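PDB 2QG7: ethanolamine kinase Pv091845 from Plasmodium vivax, which probably phosphorylates ethanolamine with ATP, the first step of the route from ethanolamine to phosphatidylethanolamine in the malaria parasite. Local coordinates for residues R151-K156 / K220-T225; D146-R151 / W241-L246. All blocks are in the same frame, centred on the assembly; numbering follows the deposited sequence.

In the fold
Contact 1 and contact 2 sit side by side, their centres about 14 Å apart, where the five-stranded antiparallel sheet of the kinase fold meets the helical part of the chain. The loop 146-151, which follows strand 136-141, touches helix 236-251 in contact 2 and then runs straight into helix 151-163, which packs on helix 216-226 in contact 1; Arg151 belongs to both. In sequence, contact 1 falls within the span of contact 2, and helices 216-226 and 236-251 are consecutive. Asn150 ND2 of the loop and Thr225 O of helix 216-226 form a probable hydrogen bond (2.8 Å). Two consecutive helices thus meet, in reverse order, the loop and the helix that follow strand 136-141.

Contact 1: R151-K156 / K220-T225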
loop_
_atom_site.group_PDB
_atom_site.type_symbol
_atom_site.label_atom_id
_atom_site.label_comp_id
_atom_site.label_asym_id
_atom_site.label_seq_id
_atom_site.Cartn_x
_atom_site.Cartn_y
_atom_site.Cartn_z
ATOM N N ARG D 151 13.844 -3.726 27.718
ATOM C CA ARG D 151 15.102 -2.980 27.878
ATOM C C ARG D 151 16.150 -3.731 28.679
ATOM O O ARG D 151 17.345 -3.593 28.417
ATOM C CB ARG D 151 14.842 -1.618 28.533
ATOM C CG ARG D 151 13.916 -0.688 27.734
ATOM C CD ARG D 151 14.601 -0.133 26.482
ATOM N NE ARG D 151 13.677 0.608 25.616
ATOM C CZ ARG D 151 13.909 0.897 24.331
ATOM N NH1 ARG D 151 12.997 1.576 23.630
ATOM N NH2 ARG D 151 15.049 0.502 23.738
ATOM N N GLU D 152 15.685 -4.515 29.653
ATOM C CA GLU D 152 16.532 -5.323 30.524
ATOM C C GLU D 152 17.120 -6.512 29.773
ATOM O O GLU D 152 18.263 -6.904 29.992
ATOM C CB GLU D 152 15.741 -5.809 31.746
ATOM C CG GLU D 152 15.088 -4.687 32.578
ATOM C CD GLU D 152 13.592 -4.474 32.235
ATOM O OE1 GLU D 152 12.852 -5.476 32.030
ATOM O OE2 GLU D 152 13.142 -3.295 32.190
ATOM N N ARG D 153 16.324 -7.074 28.871
ATOM C CA ARG D 153 16.785 -8.109 27.951
ATOM C C ARG D 153 17.696 -7.523 26.842
ATOM O O ARG D 153 18.690 -8.150 26.454
ATOM C CB ARG D 153 15.572 -8.860 27.391
ATOM C CG ARG D 153 15.865 -10.102 26.569
ATOM C CD ARG D 153 16.012 -9.726 25.102
ATOM N NE ARG D 153 14.721 -9.398 24.473
ATOM C CZ ARG D 153 14.578 -8.482 23.504
ATOM N NH1 ARG D 153 13.364 -8.285 22.984
ATOM N NH2 ARG D 153 15.650 -7.747 23.063
ATOM N N GLU D 154 17.375 -6.322 26.357
ATOM C CA GLU D 154 18.199 -5.669 25.349
ATOM C C GLU D 154 19.605 -5.356 25.867
ATOM O O GLU D 154 20.578 -5.372 25.110
ATOM C CB GLU D 154 17.533 -4.395 24.835
ATOM C CG GLU D 154 18.127 -3.938 23.520
ATOM C CD GLU D 154 17.955 -2.457 23.234
ATOM O OE1 GLU D 154 18.593 -1.992 22.247
ATOM O OE2 GLU D 154 17.199 -1.756 23.967
ATOM N N LYS D 155 19.676 -5.082 27.175
ATOM C CA LYS D 155 20.892 -4.696 27.883
ATOM C C LYS D 155 21.865 -5.874 28.001
ATOM O O LYS D 155 23.079 -5.723 27.774
ATOM C CB LYS D 155 20.523 -4.140 29.261
ATOM C CG LYS D 155 21.614 -3.295 29.909
ATOM C CD LYS D 155 21.153 -2.599 31.178
ATOM C CE LYS D 155 21.175 -3.573 32.350
ATOM N NZ LYS D 155 20.772 -2.947 33.662
ATOM N N LYS D 156 21.318 -7.041 28.323
ATOM C CA LYS D 156 22.078 -8.280 28.414
ATOM C C LYS D 156 22.662 -8.734 27.074
ATOM O O LYS D 156 23.860 -9.076 26.999
ATOM C CB LYS D 156 21.203 -9.373 29.002
ATOM C CG LYS D 156 20.797 -9.126 30.445
ATOM C CD LYS D 156 20.024 -10.322 31.041
ATOM C CE LYS D 156 19.536 -10.018 32.451
ATOM N NZ LYS D 156 20.694 -9.947 33.395
ATOM N N LYS D 220 18.975 -18.508 30.783
ATOM C CA LYS D 220 18.053 -18.381 31.909
ATOM C C LYS D 220 17.781 -16.904 32.213
ATOM O O LYS D 220 16.644 -16.522 32.530
ATOM C CB LYS D 220 18.616 -19.108 33.149
ATOM C CG LYS D 220 17.667 -19.196 34.371
ATOM C CD LYS D 220 16.743 -20.429 34.322
ATOM C CE LYS D 220 15.521 -20.278 35.278
ATOM N NZ LYS D 220 14.417 -19.386 34.728
ATOM N N GLU D 221 18.831 -16.083 32.103
ATOM C CA GLU D 221 18.742 -14.631 32.328
ATOM C C GLU D 221 17.791 -13.965 31.344
ATOM O O GLU D 221 17.110 -13.004 31.687
ATOM C CB GLU D 221 20.114 -13.971 32.197
ATOM C CG GLU D 221 21.041 -14.188 33.363
ATOM C CD GLU D 221 22.347 -13.413 33.222
ATOM O OE1 GLU D 221 22.763 -13.102 32.067
ATOM O OE2 GLU D 221 22.959 -13.114 34.275
ATOM N N LEU D 222 17.769 -14.483 30.119
ATOM C CA LEU D 222 16.908 -13.971 29.052
ATOM C C LEU D 222 15.465 -14.460 29.200
ATOM O O LEU D 222 14.519 -13.705 28.914
ATOM C CB LEU D 222 17.477 -14.352 27.683
ATOM C CG LEU D 222 18.896 -13.871 27.377
ATOM C CD1 LEU D 222 19.407 -14.517 26.103
ATOM C CD2 LEU D 222 18.967 -12.353 27.301
ATOM N N GLN D 223 15.317 -15.722 29.644
ATOM C CA GLN D 223 14.006 -16.316 29.947
ATOM C C GLN D 223 13.268 -15.578 31.074
ATOM O O GLN D 223 12.065 -15.344 30.960
ATOM C CB GLN D 223 14.147 -17.798 30.324
ATOM C CG GLN D 223 14.386 -18.762 29.164
ATOM C CD GLN D 223 14.758 -20.170 29.646
ATOM O OE1 GLN D 223 14.750 -20.450 30.896
ATOM N NE2 GLN D 223 15.091 -21.062 28.656
ATOM N N VAL D 224 13.980 -15.220 32.150
ATOM C CA VAL D 224 13.354 -14.536 33.301
ATOM C C VAL D 224 12.895 -13.089 33.018
ATOM O O VAL D 224 11.936 -12.621 33.644
ATOM C CB VAL D 224 14.220 -14.603 34.635
ATOM C CG1 VAL D 224 14.438 -16.065 35.086
ATOM C CG2 VAL D 224 15.553 -13.857 34.493
ATOM N N THR D 225 13.575 -12.386 32.097
ATOM C CA THR D 225 13.214 -10.987 31.765
ATOM C C THR D 225 11.955 -10.894 30.894
ATOM O O THR D 225 11.174 -9.949 31.026
ATOM C CB THR D 225 14.375 -10.188 31.088
ATOM O OG1 THR D 225 14.918 -10.937 29.980
ATOM C CG2 THR D 225 15.477 -9.857 32.096
#
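Thr225 packs against three residues of helix 151-163. Its CG2 reaches both Glu152 CB and Lys156 CE, and its CB faces Arg153 CB. Leu222 adds the other apolar piece: CD2 lies 3.9 Å from Arg153 CG and also touches Lys156 CB, the arginine stem crossing the leucine at about a right angle.

Segments 151-156 and 220-225 run nearly antiparallel (164°), their axes 9.3 Å apart at closest approach. Helix 151-163 follows the third strand of the sheet, the place of helix αC in the protein-kinase-like fold to which this family belongs.

The Thr225 hydroxyl sits 3.4 Å from Arg153 CB, measured from OG1. With chi1 at 50°, OG1 lies between the backbone N and the carbonyl carbon and turns back on its own helix, donating a 3.0 Å hydrogen bond to Leu222 O from above the carbonyl plane.

Among the charged groups, Lys156 lays its CD over Glu221 CB at 3.8 Å, and a bend at chi4 (-70°) brings NZ round to a long salt bridge with OE2 of Glu221, 4.0 Å away. Arg153 bends away from Leu222 and Thr225, and its NE hydrogen-bonds Gln226 OE1. Arg151 NH2 bridges Glu154 OE2, while Glu154 OE1 pairs with Arg178.

Contact 2: D146-R151 / W241-L246; sequences DEIINR and WKYFHL
Lys242 NZ is held by two consecutive carbonyls of the loop, donating 2.8 Å to Glu147 O and a weak 3.5 Å to Asp146 O. The approach to Glu147 O is from well above the carbonyl plane, 63° out of it, with a C=O...N angle of 116°, so the ammonium rests over the carbonyl. CG lies anti to the backbone N (chi1 -174°), and beyond an off-staggered chi2 the chain is extended, which carries NZ across from helix 236-251 to the loop. CE comes along with it, 3.2 Å from Glu147 O. No carboxylate of the two segments takes part: the side chains of Asp146 and Glu147 lead away, and within the two segments the lysine is received by backbone oxygens.

One helical turn further on, Leu246 CD1 touches that same Glu147 O at 4.1 Å. The loop links strand 136-141 to helix 151-163, with Asn150 as the N-cap residue, and this contact ties it to a helix of the helical part of the kinase-like fold.

Apolar contact is slighter. Ile148 CG2 approaches the Tyr243 ring obliquely, 4.5 Å from CE1, and both side chains are buried against helix 413-430, where Ile148 meets Trp424 and Gln428 and Tyr243 meets Asn420 and Leu423. Tyr354 also packs on Ile148.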
loop_
_atom_site.group_PDB
_atom_site.type_symbol
_atom_site.label_atom_id
_atom_site.label_comp_id
_atom_site.label_asym_id
_atom_site.label_seq_id
_atom_site.Cartn_x
_atom_site.Cartn_y
_atom_site.Cartn_z
ATOM N N ASP D 146 8.328 -0.589 26.362
ATOM C CA ASP D 146 8.060 -1.825 27.114
ATOM C C ASP D 146 7.111 -2.724 26.326
ATOM O O ASP D 146 7.285 -3.957 26.283
ATOM C CB ASP D 146 7.471 -1.514 28.507
ATOM C CG ASP D 146 8.482 -0.843 29.441
ATOM O OD1 ASP D 146 9.701 -1.158 29.327
ATOM O OD2 ASP D 146 8.065 -0.004 30.285
ATOM N N GLU D 147 6.122 -2.089 25.689
ATOM C CA GLU D 147 5.112 -2.796 24.900
ATOM C C GLU D 147 5.731 -3.662 23.774
ATOM O O GLU D 147 5.286 -4.798 23.500
ATOM C CB GLU D 147 4.112 -1.783 24.331
ATOM C CG GLU D 147 3.818 -0.591 25.336
ATOM C CD GLU D 147 2.948 0.485 24.653
ATOM O OE1 GLU D 147 2.743 0.381 23.408
ATOM O OE2 GLU D 147 2.464 1.426 25.368
ATOM N N ILE D 148 6.777 -3.122 23.149
ATOM C CA ILE D 148 7.418 -3.773 22.017
ATOM C C ILE D 148 8.876 -4.170 22.294
ATOM O O ILE D 148 9.397 -5.101 21.655
ATOM C CB ILE D 148 7.328 -2.895 20.760
ATOM C CG1 ILE D 148 7.847 -1.476 21.052
ATOM C CG2 ILE D 148 5.878 -2.859 20.267
ATOM C CD1 ILE D 148 8.647 -0.868 19.888
ATOM N N ILE D 149 9.508 -3.462 23.241
ATOM C CA ILE D 149 10.926 -3.668 23.613
ATOM C C ILE D 149 11.114 -3.984 25.108
ATOM O O ILE D 149 10.536 -3.332 25.976
ATOM C CB ILE D 149 11.830 -2.472 23.168
ATOM C CG1 ILE D 149 11.788 -2.308 21.630
ATOM C CG2 ILE D 149 13.263 -2.640 23.721
ATOM C CD1 ILE D 149 12.280 -0.977 21.079
ATOM N N ASN D 150 11.907 -5.008 25.392
ATOM C CA ASN D 150 12.298 -5.343 26.759
ATOM C C ASN D 150 13.732 -4.843 26.998
ATOM O O ASN D 150 14.702 -5.453 26.523
ATOM C CB ASN D 150 12.203 -6.858 26.954
ATOM C CG ASN D 150 12.127 -7.268 28.406
ATOM O OD1 ASN D 150 12.781 -6.655 29.278
ATOM N ND2 ASN D 150 11.340 -8.351 28.672
ATOM N N ARG D 151 13.844 -3.726 27.718
ATOM C CA ARG D 151 15.102 -2.980 27.878
ATOM C C ARG D 151 16.150 -3.731 28.679
ATOM O O ARG D 151 17.345 -3.593 28.417
ATOM C CB ARG D 151 14.842 -1.618 28.533
ATOM C CG ARG D 151 13.916 -0.688 27.734
ATOM C CD ARG D 151 14.601 -0.133 26.482
ATOM N NE ARG D 151 13.677 0.608 25.616
ATOM C CZ ARG D 151 13.909 0.897 24.331
ATOM N NH1 ARG D 151 12.997 1.576 23.630
ATOM N NH2 ARG D 151 15.049 0.502 23.738
ATOM N N TRP D 241 2.670 -14.224 19.660
ATOM C CA TRP D 241 1.479 -14.336 20.524
ATOM C C TRP D 241 1.289 -13.150 21.440
ATOM O O TRP D 241 0.155 -12.810 21.768
ATOM C CB TRP D 241 1.470 -15.639 21.344
ATOM C CG TRP D 241 1.174 -16.851 20.497
ATOM C CD1 TRP D 241 2.035 -17.862 20.182
ATOM C CD2 TRP D 241 -0.063 -17.166 19.848
ATOM N NE1 TRP D 241 1.417 -18.789 19.378
ATOM C CE2 TRP D 241 0.131 -18.383 19.147
ATOM C CE3 TRP D 241 -1.311 -16.530 19.765
ATOM C CZ2 TRP D 241 -0.899 -18.992 18.383
ATOM C CZ3 TRP D 241 -2.323 -17.136 19.002
ATOM C CH2 TRP D 241 -2.111 -18.352 18.326
ATOM N N LYS D 242 2.383 -12.503 21.846
ATOM C CA LYS D 242 2.269 -11.314 22.687
ATOM C C LYS D 242 1.572 -10.205 21.893
ATOM O O LYS D 242 0.704 -9.522 22.406
ATOM C CB LYS D 242 3.656 -10.875 23.129
ATOM C CG LYS D 242 3.744 -9.709 24.165
ATOM C CD LYS D 242 5.111 -8.904 23.870
ATOM C CE LYS D 242 5.273 -7.719 24.903
ATOM N NZ LYS D 242 6.585 -6.951 24.695
ATOM N N TYR D 243 1.977 -10.018 20.642
ATOM C CA TYR D 243 1.366 -9.007 19.788
ATOM C C TYR D 243 -0.136 -9.312 19.537
ATOM O O TYR D 243 -0.969 -8.418 19.577
ATOM C CB TYR D 243 2.102 -8.896 18.451
ATOM C CG TYR D 243 3.548 -8.465 18.468
ATOM C CD1 TYR D 243 4.075 -7.674 19.502
ATOM C CD2 TYR D 243 4.389 -8.824 17.427
ATOM C CE1 TYR D 243 5.433 -7.261 19.494
ATOM C CE2 TYR D 243 5.715 -8.423 17.396
ATOM C CZ TYR D 243 6.233 -7.631 18.423
ATOM O OH TYR D 243 7.565 -7.244 18.377
ATOM N N PHE D 244 -0.448 -10.589 19.310
ATOM C CA PHE D 244 -1.779 -11.039 19.045
ATOM C C PHE D 244 -2.674 -10.689 20.218
ATOM O O PHE D 244 -3.730 -10.068 20.028
ATOM C CB PHE D 244 -1.793 -12.538 18.791
ATOM C CG PHE D 244 -3.175 -13.096 18.532
ATOM C CD1 PHE D 244 -3.697 -13.133 17.225
ATOM C CD2 PHE D 244 -3.967 -13.575 19.593
ATOM C CE1 PHE D 244 -4.991 -13.632 17.002
ATOM C CE2 PHE D 244 -5.245 -14.072 19.371
ATOM C CZ PHE D 244 -5.760 -14.099 18.094
ATOM N N HIS D 245 -2.243 -11.071 21.423
ATOM C CA HIS D 245 -3.023 -10.863 22.651
ATOM C C HIS D 245 -3.201 -9.382 23.028
ATOM O O HIS D 245 -4.246 -9.005 23.526
ATOM C CB HIS D 245 -2.457 -11.679 23.843
ATOM C CG HIS D 245 -2.617 -13.172 23.700
ATOM N ND1 HIS D 245 -3.849 -13.796 23.627
ATOM C CD2 HIS D 245 -1.697 -14.163 23.627
ATOM C CE1 HIS D 245 -3.677 -15.100 23.503
ATOM N NE2 HIS D 245 -2.380 -15.348 23.482
ATOM N N LEU D 246 -2.199 -8.550 22.790
ATOM C CA LEU D 246 -2.334 -7.128 23.030
ATOM C C LEU D 246 -3.307 -6.460 22.040
ATOM O O LEU D 246 -4.028 -5.502 22.391
ATOM C CB LEU D 246 -0.971 -6.460 22.975
ATOM C CG LEU D 246 0.007 -6.662 24.151
ATOM C CD1 LEU D 246 1.438 -6.263 23.759
ATOM C CD2 LEU D 246 -0.435 -5.848 25.384
#